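PDB 2GBW: biphenyl 2,3-Dioxygenase Beta Subunit from Sphingobium yanoikuyae, which is the beta subunit of a ring-hydroxylating dioxygenase and probably takes part, with its partner alpha chains, in the dioxygenation of aromatic compounds. Local coordinates for residues Gly30-Trp35 with Arg84-Gln89; Asp43-Met48 with Ile70-Phe75; Gly114-Leu119 with Leu144-Asn149; Gly139-Leu144 with Arg155-Leu160. One frame throughout, in Å; residues are numbered along the deposited sequence.

Contact 1 of 4, residues Gly30-Trp35 with Arg84-Gln89; sequences GQYREW and RLYSGQ
Y86 reaches from the loop after helix 75-84 to the first turn of helix 32-38. Its hydroxyl accepts a hydrogen bond from the backbone N of R33, with R33 N to Y86 OH at 3.2 Å and an N-H...O angle of 160°. The same OH lies 3.2 Å from G30 O. G30, just past the preceding helix, closes it in a Schellman motif with positive phi, and Q31 is the N-cap of the next one.

The tight part surrounds the ring. R33 CG is anti to its own carbonyl carbon (chi1 -78°), and the chain runs extended from CG to NE. This lays the arm across one face of Y86. R33 CD stands 3.9 Å from the Y86 ring centroid, a CH-pi contact. Farther out, R33 CZ is 4.0 Å from that centroid, in an off-centre cation-pi contact with the two planes 31° apart. Y32 CB meets the Y86 ring at its edge. Alongside, L85 CD1 packs on Y32 CE2 at 3.5 Å.

The outer side is looser. R33, E34 and S87 are exposed. S87 OG is merely near R33 NH2, at 4.4 Å, while R33 NH2 forms a salt bridge with E83. The chemistry is mixed: one phenol uses its oxygen for a helix-start N-H and its ring for a cation whose charge is probably balanced by E83.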
# COMPACT_ATOMS: atom_id res chain seq x y z
N GLY B 30 -28.43 5.33 2.27
CA GLY B 30 -29.10 4.08 2.49
C GLY B 30 -30.57 4.05 2.14
O GLY B 30 -31.28 3.20 2.65
N GLN B 31 -31.02 4.97 1.28
CA GLN B 31 -32.42 5.00 0.83
C GLN B 31 -32.67 4.09 -0.39
O GLN B 31 -33.19 4.54 -1.42
CB GLN B 31 -32.88 6.45 0.53
CG GLN B 31 -32.72 7.36 1.73
CD GLN B 31 -33.22 8.72 1.51
OE1 GLN B 31 -34.46 8.95 1.40
NE2 GLN B 31 -32.28 9.70 1.49
N TYR B 32 -32.40 2.81 -0.23
CA TYR B 32 -32.46 1.87 -1.34
C TYR B 32 -33.86 1.57 -1.86
O TYR B 32 -34.06 1.36 -3.04
CB TYR B 32 -31.73 0.59 -0.97
CG TYR B 32 -30.28 0.83 -0.66
CD1 TYR B 32 -29.45 1.36 -1.61
CD2 TYR B 32 -29.74 0.54 0.58
CE1 TYR B 32 -28.14 1.59 -1.36
CE2 TYR B 32 -28.42 0.78 0.84
CZ TYR B 32 -27.63 1.31 -0.15
OH TYR B 32 -26.30 1.57 0.06
N ARG B 33 -34.83 1.56 -0.96
CA ARG B 33 -36.20 1.29 -1.36
C ARG B 33 -36.76 2.43 -2.20
O ARG B 33 -37.41 2.21 -3.21
CB ARG B 33 -37.07 1.10 -0.13
CG ARG B 33 -36.92 -0.25 0.51
CD ARG B 33 -37.60 -0.27 1.84
NE ARG B 33 -37.82 -1.63 2.32
CZ ARG B 33 -37.97 -1.94 3.60
NH1 ARG B 33 -37.91 -0.98 4.50
NH2 ARG B 33 -38.17 -3.19 3.96
N GLU B 34 -36.50 3.64 -1.75
CA GLU B 34 -36.85 4.83 -2.49
C GLU B 34 -36.18 4.87 -3.86
O GLU B 34 -36.79 5.26 -4.84
CB GLU B 34 -36.48 6.05 -1.65
CG GLU B 34 -37.33 6.19 -0.40
CD GLU B 34 -36.69 5.66 0.88
OE1 GLU B 34 -35.97 4.63 0.86
OE2 GLU B 34 -36.94 6.28 1.94
N TRP B 35 -34.93 4.43 -3.93
CA TRP B 35 -34.22 4.26 -5.19
C TRP B 35 -34.92 3.28 -6.12
O TRP B 35 -35.22 3.60 -7.26
CB TRP B 35 -32.78 3.82 -4.94
CG TRP B 35 -32.01 3.48 -6.16
CD1 TRP B 35 -31.59 4.34 -7.11
CD2 TRP B 35 -31.55 2.19 -6.56
NE1 TRP B 35 -30.90 3.67 -8.09
CE2 TRP B 35 -30.87 2.34 -7.77
CE3 TRP B 35 -31.65 0.91 -6.00
CZ2 TRP B 35 -30.28 1.28 -8.43
CZ3 TRP B 35 -31.08 -0.14 -6.66
CH2 TRP B 35 -30.40 0.04 -7.86
N ARG B 84 -31.47 -7.26 1.84
CA ARG B 84 -30.33 -7.68 2.65
C ARG B 84 -29.86 -6.51 3.51
O ARG B 84 -29.46 -6.68 4.67
CB ARG B 84 -29.16 -8.15 1.79
CG ARG B 84 -27.91 -8.61 2.60
CD ARG B 84 -26.79 -9.08 1.70
NE ARG B 84 -25.55 -9.25 2.47
CZ ARG B 84 -24.57 -8.36 2.61
NH1 ARG B 84 -24.62 -7.18 2.00
NH2 ARG B 84 -23.50 -8.64 3.37
N LEU B 85 -29.95 -5.29 2.97
CA LEU B 85 -29.51 -4.15 3.75
C LEU B 85 -30.63 -3.61 4.69
O LEU B 85 -30.39 -2.64 5.41
CB LEU B 85 -28.93 -3.07 2.83
CG LEU B 85 -27.87 -3.54 1.83
CD1 LEU B 85 -27.85 -2.62 0.61
CD2 LEU B 85 -26.48 -3.65 2.48
N TYR B 86 -31.80 -4.26 4.70
CA TYR B 86 -32.97 -3.90 5.55
C TYR B 86 -33.45 -5.06 6.42
O TYR B 86 -33.41 -5.00 7.66
CB TYR B 86 -34.19 -3.55 4.71
CG TYR B 86 -34.13 -2.24 4.05
CD1 TYR B 86 -33.49 -2.10 2.84
CD2 TYR B 86 -34.73 -1.12 4.62
CE1 TYR B 86 -33.44 -0.91 2.22
CE2 TYR B 86 -34.66 0.09 4.00
CZ TYR B 86 -34.00 0.19 2.80
OH TYR B 86 -33.92 1.38 2.15
N SER B 87 -33.91 -6.11 5.74
CA SER B 87 -34.59 -7.24 6.37
C SER B 87 -33.62 -8.16 7.12
O SER B 87 -34.01 -9.25 7.60
CB SER B 87 -35.41 -8.00 5.30
OG SER B 87 -36.37 -7.12 4.70
N GLY B 88 -32.38 -7.71 7.25
CA GLY B 88 -31.37 -8.44 7.96
C GLY B 88 -30.53 -7.61 8.89
O GLY B 88 -30.14 -6.48 8.56
N GLN B 89 -30.32 -8.17 10.08
CA GLN B 89 -29.17 -7.84 10.91
C GLN B 89 -27.97 -8.53 10.22
O GLN B 89 -27.79 -9.75 10.37
CB GLN B 89 -29.26 -8.36 12.38
CG GLN B 89 -30.57 -9.12 12.85
CD GLN B 89 -30.63 -10.60 12.43
OE1 GLN B 89 -31.69 -11.24 12.48
NE2 GLN B 89 -29.48 -11.16 12.03

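Contact 2 of 4, residues Asp43-Met48 with Ile70-Phe75; sequences DIHYWM and IYNDDF
The antiparallel strand pair 44-48 with 71-73 forms the 71-73 margin of the mixed sheet within this chain, an NTF2-like fold. A classic beta bulge sets I70 and Y71 both opposite M48. Y46 and D73 form a hydrogen-bonded pair, Y46 N to D73 O at 3.0 Å. W47 and N72 make the next, non-hydrogen-bonded pair. M48 N bonds to Y71 O, and I70 N to M48 O.

On the face of Y46, M48, Y71 and D73 two tyrosines and a methionine pack together. The edge of Y46 points at the face of Y71 in an offset edge-to-face pair, with planes at 61° and Y46 CE1 3.6 Å from Y71 CD2. M48 SD meets the edge of the same ring, 3.9 Å from Y71 CD1, a Met-aromatic contact. The hydroxyls bond elsewhere, Y46 to C174 and Y71 to L170.

H45 and N72 are on the other face. H45 is a zinc ligand in a crystal structure of this protein, though no zinc is bound to this chain here. With H45 CG anti to the backbone N (chi1 -178°), the ring swings over to N72. H45 NE2 donates to N72 OD1 at 2.6 Å, 3° out of the imidazole plane.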
# COMPACT_ATOMS: atom_id res chain seq x y z
N ASP B 43 -38.73 -3.09 -15.76
CA ASP B 43 -38.12 -3.96 -16.77
C ASP B 43 -36.59 -3.89 -16.78
O ASP B 43 -35.95 -4.25 -17.77
CB ASP B 43 -38.67 -3.61 -18.17
CG ASP B 43 -38.46 -2.15 -18.55
OD1 ASP B 43 -38.83 -1.26 -17.74
OD2 ASP B 43 -38.01 -1.90 -19.71
N ILE B 44 -36.03 -3.45 -15.66
CA ILE B 44 -34.60 -3.29 -15.49
C ILE B 44 -33.82 -4.57 -15.78
O ILE B 44 -34.28 -5.65 -15.48
CB ILE B 44 -34.26 -2.80 -14.01
CG1 ILE B 44 -32.77 -2.53 -13.83
CG2 ILE B 44 -34.73 -3.77 -12.93
CD1 ILE B 44 -32.21 -1.48 -14.70
N HIS B 45 -32.67 -4.42 -16.41
CA HIS B 45 -31.61 -5.44 -16.37
C HIS B 45 -30.40 -4.72 -15.85
O HIS B 45 -29.94 -3.77 -16.46
CB HIS B 45 -31.34 -6.03 -17.74
CG HIS B 45 -30.30 -7.11 -17.73
ND1 HIS B 45 -29.33 -7.21 -18.71
CD2 HIS B 45 -30.04 -8.09 -16.84
CE1 HIS B 45 -28.53 -8.23 -18.42
NE2 HIS B 45 -28.94 -8.77 -17.28
N TYR B 46 -29.87 -5.22 -14.73
CA TYR B 46 -28.77 -4.62 -14.03
C TYR B 46 -27.65 -5.64 -14.12
O TYR B 46 -27.77 -6.74 -13.60
CB TYR B 46 -29.22 -4.39 -12.60
CG TYR B 46 -28.28 -3.62 -11.74
CD1 TYR B 46 -27.15 -4.25 -11.26
CD2 TYR B 46 -28.51 -2.28 -11.40
CE1 TYR B 46 -26.29 -3.60 -10.42
CE2 TYR B 46 -27.61 -1.60 -10.56
CZ TYR B 46 -26.52 -2.27 -10.08
OH TYR B 46 -25.59 -1.65 -9.25
N TRP B 47 -26.58 -5.29 -14.84
CA TRP B 47 -25.61 -6.25 -15.36
C TRP B 47 -24.17 -5.75 -15.18
O TRP B 47 -23.83 -4.67 -15.60
CB TRP B 47 -25.93 -6.52 -16.81
CG TRP B 47 -25.06 -7.44 -17.53
CD1 TRP B 47 -24.41 -8.52 -17.03
CD2 TRP B 47 -24.73 -7.35 -18.90
NE1 TRP B 47 -23.68 -9.13 -18.03
CE2 TRP B 47 -23.89 -8.43 -19.20
CE3 TRP B 47 -25.10 -6.47 -19.93
CZ2 TRP B 47 -23.36 -8.64 -20.47
CZ3 TRP B 47 -24.57 -6.67 -21.20
CH2 TRP B 47 -23.71 -7.76 -21.44
N MET B 48 -23.36 -6.57 -14.52
CA MET B 48 -21.91 -6.33 -14.30
C MET B 48 -21.11 -7.57 -14.77
O MET B 48 -20.88 -8.51 -14.00
CB MET B 48 -21.60 -6.02 -12.84
CG MET B 48 -20.08 -5.66 -12.53
SD MET B 48 -19.78 -5.46 -10.76
CE MET B 48 -20.64 -3.85 -10.50
N ILE B 70 -21.08 -10.73 -12.31
CA ILE B 70 -21.15 -10.46 -10.85
C ILE B 70 -22.56 -10.02 -10.47
O ILE B 70 -23.11 -10.44 -9.45
CB ILE B 70 -20.08 -9.43 -10.42
CG1 ILE B 70 -18.68 -10.05 -10.69
CG2 ILE B 70 -20.21 -9.06 -8.91
CD1 ILE B 70 -17.57 -8.98 -10.81
N TYR B 71 -23.16 -9.19 -11.32
CA TYR B 71 -24.59 -8.92 -11.27
C TYR B 71 -25.25 -9.27 -12.61
O TYR B 71 -24.72 -9.00 -13.69
CB TYR B 71 -24.87 -7.42 -11.00
CG TYR B 71 -24.52 -6.88 -9.63
CD1 TYR B 71 -23.20 -6.57 -9.27
CD2 TYR B 71 -25.50 -6.67 -8.68
CE1 TYR B 71 -22.91 -6.08 -7.99
CE2 TYR B 71 -25.22 -6.16 -7.43
CZ TYR B 71 -23.91 -5.85 -7.09
OH TYR B 71 -23.66 -5.34 -5.83
N ASN B 72 -26.42 -9.89 -12.54
CA ASN B 72 -27.21 -10.23 -13.69
C ASN B 72 -28.67 -10.38 -13.26
O ASN B 72 -29.20 -11.49 -13.19
CB ASN B 72 -26.66 -11.51 -14.32
CG ASN B 72 -26.96 -11.63 -15.76
OD1 ASN B 72 -27.77 -10.87 -16.33
ND2 ASN B 72 -26.35 -12.64 -16.38
N ASP B 73 -29.32 -9.25 -13.02
CA ASP B 73 -30.54 -9.20 -12.23
C ASP B 73 -31.67 -8.53 -12.95
O ASP B 73 -31.44 -7.55 -13.70
CB ASP B 73 -30.30 -8.41 -10.94
CG ASP B 73 -29.30 -9.09 -9.99
OD1 ASP B 73 -29.12 -10.31 -10.06
OD2 ASP B 73 -28.67 -8.35 -9.19
N ASP B 74 -32.88 -9.05 -12.69
CA ASP B 74 -34.14 -8.38 -13.00
C ASP B 74 -34.65 -7.63 -11.74
O ASP B 74 -33.99 -7.62 -10.72
CB ASP B 74 -35.15 -9.38 -13.59
CG ASP B 74 -35.66 -10.41 -12.58
OD1 ASP B 74 -35.46 -10.22 -11.37
OD2 ASP B 74 -36.25 -11.46 -13.02
N PHE B 75 -35.82 -6.99 -11.84
CA PHE B 75 -36.29 -6.15 -10.75
C PHE B 75 -36.47 -6.91 -9.45
O PHE B 75 -36.07 -6.43 -8.41
CB PHE B 75 -37.65 -5.52 -11.12
CG PHE B 75 -38.10 -4.48 -10.17
CD1 PHE B 75 -37.64 -3.19 -10.29
CD2 PHE B 75 -39.06 -4.76 -9.20
CE1 PHE B 75 -38.07 -2.18 -9.44
CE2 PHE B 75 -39.50 -3.74 -8.34
CZ PHE B 75 -38.99 -2.45 -8.46
O HOH W 1 -36.83 -6.46 -14.58

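Contact 3 of 4, residues Gly114-Leu119 with Leu144-Asn149; sequences GELDVL and LRRDGN
R146 CG lies anti to its carbonyl carbon (chi1 -83°) and the chain bends at chi2 (98°), which lays the guanidinium on L116. Beyond the bend the arginine chain runs straight. The L116 side chain crosses it at about a right angle. L116 CD1 lies 4.0 Å from R146 CZ, over the centre of one face.

The edge of the same guanidinium serves G114. R146 NH1 donates to G114 O at 2.8 Å, but the bond is bent, with an N-H...O angle of 139°. The donor stands above the carbonyl plane and not on a lone pair. A water also donates to G114 O and accepts from R146 N, so the arginine holds this carbonyl both directly and through solvent. R146 NH2 has a salt bridge with E110 of strand 98-112.

Farther in, L116 and L144 form an antiparallel hydrogen-bonded pair. L116 N to L144 O and L144 N to L116 O are both 2.9 Å. V118 CG2 packs on L144 CD1 at 3.9 Å, beneath helix 10-28, whose I16 touches both L116 and V118.

E115 and R145 do not touch. Two waters bridge E115 OE2 to R145, one at NE and one at NH2. E115 OE1 makes its salt bridge with K143, and R145 NH2 makes one with D43. The apolar pairs thus lie inward, while the charged groups meet each other only through water and are probably balanced by partners elsewhere in the chain.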
# COMPACT_ATOMS: atom_id res chain seq x y z
N GLY B 114 -37.75 7.96 -27.49
CA GLY B 114 -37.64 8.80 -26.28
C GLY B 114 -36.62 8.32 -25.26
O GLY B 114 -36.50 8.91 -24.16
N GLU B 115 -35.87 7.28 -25.60
CA GLU B 115 -34.95 6.68 -24.64
C GLU B 115 -33.61 7.34 -24.81
O GLU B 115 -33.35 7.96 -25.86
CB GLU B 115 -34.85 5.17 -24.89
CG GLU B 115 -36.26 4.51 -25.01
CD GLU B 115 -36.22 3.04 -25.44
OE1 GLU B 115 -35.15 2.56 -25.93
OE2 GLU B 115 -37.25 2.35 -25.27
N LEU B 116 -32.79 7.25 -23.77
CA LEU B 116 -31.49 7.92 -23.70
C LEU B 116 -30.41 6.92 -23.43
O LEU B 116 -30.54 6.11 -22.51
CB LEU B 116 -31.48 8.97 -22.60
CG LEU B 116 -32.46 10.12 -22.79
CD1 LEU B 116 -32.67 10.77 -21.45
CD2 LEU B 116 -31.86 11.05 -23.82
N ASP B 117 -29.34 6.99 -24.21
CA ASP B 117 -28.14 6.23 -23.93
C ASP B 117 -27.21 7.16 -23.21
O ASP B 117 -26.86 8.23 -23.71
CB ASP B 117 -27.45 5.76 -25.21
CG ASP B 117 -28.24 4.68 -25.95
OD1 ASP B 117 -28.85 3.83 -25.30
OD2 ASP B 117 -28.23 4.69 -27.21
N VAL B 118 -26.78 6.72 -22.04
CA VAL B 118 -25.95 7.53 -21.12
C VAL B 118 -24.69 6.81 -20.64
O VAL B 118 -24.72 5.75 -19.98
CB VAL B 118 -26.78 8.03 -19.91
CG1 VAL B 118 -25.98 9.10 -19.11
CG2 VAL B 118 -28.15 8.56 -20.37
N LEU B 119 -23.55 7.43 -20.94
CA LEU B 119 -22.24 7.01 -20.49
C LEU B 119 -21.81 7.85 -19.27
O LEU B 119 -22.03 9.05 -19.20
CB LEU B 119 -21.23 7.17 -21.60
CG LEU B 119 -21.55 6.48 -22.92
CD1 LEU B 119 -20.61 7.00 -24.02
CD2 LEU B 119 -21.44 4.98 -22.73
N LEU B 144 -31.91 5.07 -20.17
CA LEU B 144 -32.91 5.69 -19.31
C LEU B 144 -34.15 6.03 -20.11
O LEU B 144 -34.07 6.28 -21.32
CB LEU B 144 -32.39 7.00 -18.75
CG LEU B 144 -31.06 7.05 -17.98
CD1 LEU B 144 -30.87 8.48 -17.56
CD2 LEU B 144 -31.01 6.15 -16.75
N ARG B 145 -35.29 6.09 -19.44
CA ARG B 145 -36.45 6.75 -20.05
C ARG B 145 -37.02 7.76 -19.09
O ARG B 145 -36.86 7.69 -17.88
CB ARG B 145 -37.53 5.76 -20.45
CG ARG B 145 -38.06 4.95 -19.28
CD ARG B 145 -39.35 4.20 -19.66
NE ARG B 145 -39.03 3.01 -20.44
CZ ARG B 145 -38.79 1.80 -19.94
NH1 ARG B 145 -38.84 1.55 -18.63
NH2 ARG B 145 -38.48 0.81 -20.77
N ARG B 146 -37.71 8.73 -19.67
CA ARG B 146 -38.41 9.75 -18.94
C ARG B 146 -39.54 9.13 -18.14
O ARG B 146 -40.27 8.28 -18.63
CB ARG B 146 -38.96 10.81 -19.89
CG ARG B 146 -37.93 11.86 -20.28
CD ARG B 146 -37.28 11.56 -21.64
NE ARG B 146 -36.38 12.65 -22.08
CZ ARG B 146 -35.70 12.66 -23.22
NH1 ARG B 146 -35.81 11.65 -24.09
NH2 ARG B 146 -34.89 13.68 -23.50
N ASP B 147 -39.65 9.55 -16.89
CA ASP B 147 -40.68 9.09 -16.00
C ASP B 147 -41.16 10.28 -15.17
O ASP B 147 -40.47 10.74 -14.26
CB ASP B 147 -40.14 7.96 -15.12
CG ASP B 147 -41.24 7.29 -14.32
OD1 ASP B 147 -42.01 6.47 -14.90
OD2 ASP B 147 -41.34 7.61 -13.11
N GLY B 148 -42.32 10.82 -15.52
CA GLY B 148 -42.83 12.04 -14.90
C GLY B 148 -41.92 13.22 -15.19
O GLY B 148 -41.62 13.51 -16.35
N ASN B 149 -41.47 13.90 -14.13
CA ASN B 149 -40.52 15.00 -14.27
C ASN B 149 -39.09 14.52 -14.10
O ASN B 149 -38.18 15.36 -13.99
CB ASN B 149 -40.82 16.13 -13.27
CG ASN B 149 -41.29 17.41 -13.95
OD1 ASN B 149 -42.25 17.40 -14.73
ND2 ASN B 149 -40.62 18.53 -13.64
O HOH W 2 -38.45 8.48 -22.52
O HOH W 3 -38.92 3.41 -23.44
O HOH W 4 -37.96 0.16 -23.87

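Contact 4 of 4, residues Gly139-Leu144 with Arg155-Leu160; sequences GREDKL and RRKLIL
The part of the long beta hairpin 132-147/150-160 that lies away from its turn carries a salt-bridge network on one face of the sheet. D142 and R156 are its centre. They sit opposite each other in a non-hydrogen-bonded pair and point the same way. R156 grips the carboxylate side-on with two nitrogens: R156 NE to D142 OD1 at 2.8 Å and R156 NH2 to D142 OD2 at 2.9 Å. Both oxygens are met on the syn side and both lie close to the guanidinium plane, although the carboxylate is turned 31° from it. Y20 also bonds to D142 OD2.

R140 lies over one face of R156. R140 CG is anti to the backbone N (chi1 175°), and a bend at chi3 turns the guanidinium flat onto its neighbour, planes at 28°. R140 NH1 is 3.5 Å from R156 NH2. The like charges are probably balanced by nearby anions: the C174 carboxylate pairs with R140 NH1 and R156 NH1, and E23 with R156 NH1.

On the opposite face E141 and K157 run side by side, and a water joins E141 OE1 to K157 NZ. I159 CD1 packs against the E141 carboxylate, 3.2 Å from E141 OE2. K143 CG rests on R155 CB at 3.8 Å.

The backbone pairs run without a break from G139 with I159 to K143 with R155, where one bond is longer. The hairpin forms the middle of the curved sheet of an NTF2-like fold; the face of R140, D142 and R156 meets Y20 and E23 of helix 10-28 and the C-terminal C174.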
# COMPACT_ATOMS: atom_id res chain seq x y z
N GLY B 139 -16.89 2.05 -15.58
CA GLY B 139 -17.71 2.71 -16.63
C GLY B 139 -19.15 2.23 -16.44
O GLY B 139 -19.44 1.08 -16.02
N ARG B 140 -20.08 3.12 -16.67
CA ARG B 140 -21.47 2.80 -16.58
C ARG B 140 -22.11 3.14 -17.94
O ARG B 140 -21.85 4.20 -18.52
CB ARG B 140 -22.13 3.60 -15.46
CG ARG B 140 -23.63 3.38 -15.40
CD ARG B 140 -24.24 3.89 -14.12
NE ARG B 140 -24.13 5.35 -14.01
CZ ARG B 140 -24.50 6.06 -12.96
NH1 ARG B 140 -25.05 5.48 -11.92
NH2 ARG B 140 -24.35 7.39 -12.97
N GLU B 141 -22.91 2.22 -18.46
CA GLU B 141 -23.62 2.39 -19.71
C GLU B 141 -25.10 2.14 -19.38
O GLU B 141 -25.47 1.00 -19.09
CB GLU B 141 -23.09 1.44 -20.79
CG GLU B 141 -21.62 1.68 -21.12
CD GLU B 141 -20.98 0.64 -22.04
OE1 GLU B 141 -21.64 -0.35 -22.45
OE2 GLU B 141 -19.78 0.85 -22.36
N ASP B 142 -25.91 3.22 -19.36
CA ASP B 142 -27.37 3.16 -19.04
C ASP B 142 -28.20 3.41 -20.27
O ASP B 142 -27.80 4.17 -21.16
CB ASP B 142 -27.77 4.23 -18.01
CG ASP B 142 -27.30 3.96 -16.58
OD1 ASP B 142 -26.91 2.82 -16.24
OD2 ASP B 142 -27.38 4.93 -15.76
N LYS B 143 -29.40 2.82 -20.28
CA LYS B 143 -30.54 3.29 -21.06
C LYS B 143 -31.52 3.81 -20.03
O LYS B 143 -31.90 3.07 -19.10
CB LYS B 143 -31.20 2.17 -21.83
CG LYS B 143 -30.30 1.42 -22.84
CD LYS B 143 -31.08 1.08 -24.12
CE LYS B 143 -31.30 2.32 -25.02
NZ LYS B 143 -32.52 2.29 -25.91
N LEU B 144 -31.91 5.07 -20.17
CA LEU B 144 -32.91 5.69 -19.31
C LEU B 144 -34.15 6.03 -20.11
O LEU B 144 -34.07 6.28 -21.32
CB LEU B 144 -32.39 7.00 -18.75
CG LEU B 144 -31.06 7.05 -17.98
CD1 LEU B 144 -30.87 8.48 -17.56
CD2 LEU B 144 -31.01 6.15 -16.75
N ARG B 155 -31.92 -0.13 -18.32
CA ARG B 155 -30.77 -1.02 -18.57
C ARG B 155 -29.56 -0.38 -17.96
O ARG B 155 -29.37 0.81 -18.12
CB ARG B 155 -30.52 -1.18 -20.08
CG ARG B 155 -31.67 -1.86 -20.88
CD ARG B 155 -31.60 -3.34 -20.58
NE ARG B 155 -32.54 -4.17 -21.34
CZ ARG B 155 -33.85 -4.25 -21.13
NH1 ARG B 155 -34.44 -3.53 -20.18
NH2 ARG B 155 -34.58 -5.04 -21.92
N ARG B 156 -28.79 -1.15 -17.19
CA ARG B 156 -27.57 -0.65 -16.56
C ARG B 156 -26.51 -1.68 -16.73
O ARG B 156 -26.64 -2.81 -16.26
CB ARG B 156 -27.78 -0.31 -15.10
CG ARG B 156 -26.48 0.07 -14.31
CD ARG B 156 -26.84 0.92 -13.12
NE ARG B 156 -27.25 2.26 -13.47
CZ ARG B 156 -27.84 3.11 -12.63
NH1 ARG B 156 -28.08 2.73 -11.37
NH2 ARG B 156 -28.20 4.32 -13.06
N LYS B 157 -25.45 -1.29 -17.43
CA LYS B 157 -24.28 -2.14 -17.58
C LYS B 157 -23.11 -1.47 -16.89
O LYS B 157 -22.86 -0.29 -17.16
CB LYS B 157 -23.97 -2.39 -19.06
CG LYS B 157 -22.89 -3.44 -19.30
CD LYS B 157 -22.75 -3.65 -20.81
CE LYS B 157 -21.66 -4.66 -21.13
NZ LYS B 157 -21.61 -4.73 -22.62
N LEU B 158 -22.41 -2.23 -16.02
CA LEU B 158 -21.31 -1.74 -15.19
C LEU B 158 -20.05 -2.48 -15.57
O LEU B 158 -20.00 -3.73 -15.50
CB LEU B 158 -21.59 -1.95 -13.69
CG LEU B 158 -22.85 -1.21 -13.15
CD1 LEU B 158 -23.33 -1.70 -11.78
CD2 LEU B 158 -22.60 0.33 -13.18
N ILE B 159 -19.04 -1.72 -15.97
CA ILE B 159 -17.82 -2.28 -16.52
C ILE B 159 -16.68 -1.99 -15.55
O ILE B 159 -16.23 -0.86 -15.41
CB ILE B 159 -17.51 -1.68 -17.87
CG1 ILE B 159 -18.74 -1.87 -18.80
CG2 ILE B 159 -16.23 -2.33 -18.40
CD1 ILE B 159 -18.84 -0.84 -19.85
N LEU B 160 -16.25 -3.02 -14.82
CA LEU B 160 -15.24 -2.87 -13.81
C LEU B 160 -13.87 -2.62 -14.43
O LEU B 160 -13.48 -3.33 -15.36
CB LEU B 160 -15.19 -4.14 -12.98
CG LEU B 160 -16.33 -4.36 -12.03
CD1 LEU B 160 -16.19 -5.80 -11.39
CD2 LEU B 160 -16.27 -3.29 -10.98
O HOH W 5 -20.59 -2.20 -23.67

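From the N terminus, residues 30-35 open contact 1, which closes at 84-89 and joins helix 32-38 to the loop after helix 75-84 at the surface. Contact 2 opens and closes within that span, pairing strands 44-49 and 71-73. W35 of contact 1 packs on Y46 of contact 2 and on R156 of contact 4. Contacts 3 and 4 come later and cross, with L144 shared. Contact 3 closes the hairpin of strands 115-128 and 132-147, contact 4 that of 132-147 and 150-160. Strand 132-147 is thereby tied to both its neighbours. The backbone of W47 continues the sheet from contact 4 into contact 2, and D43 to R145 links contact 2 with contact 3.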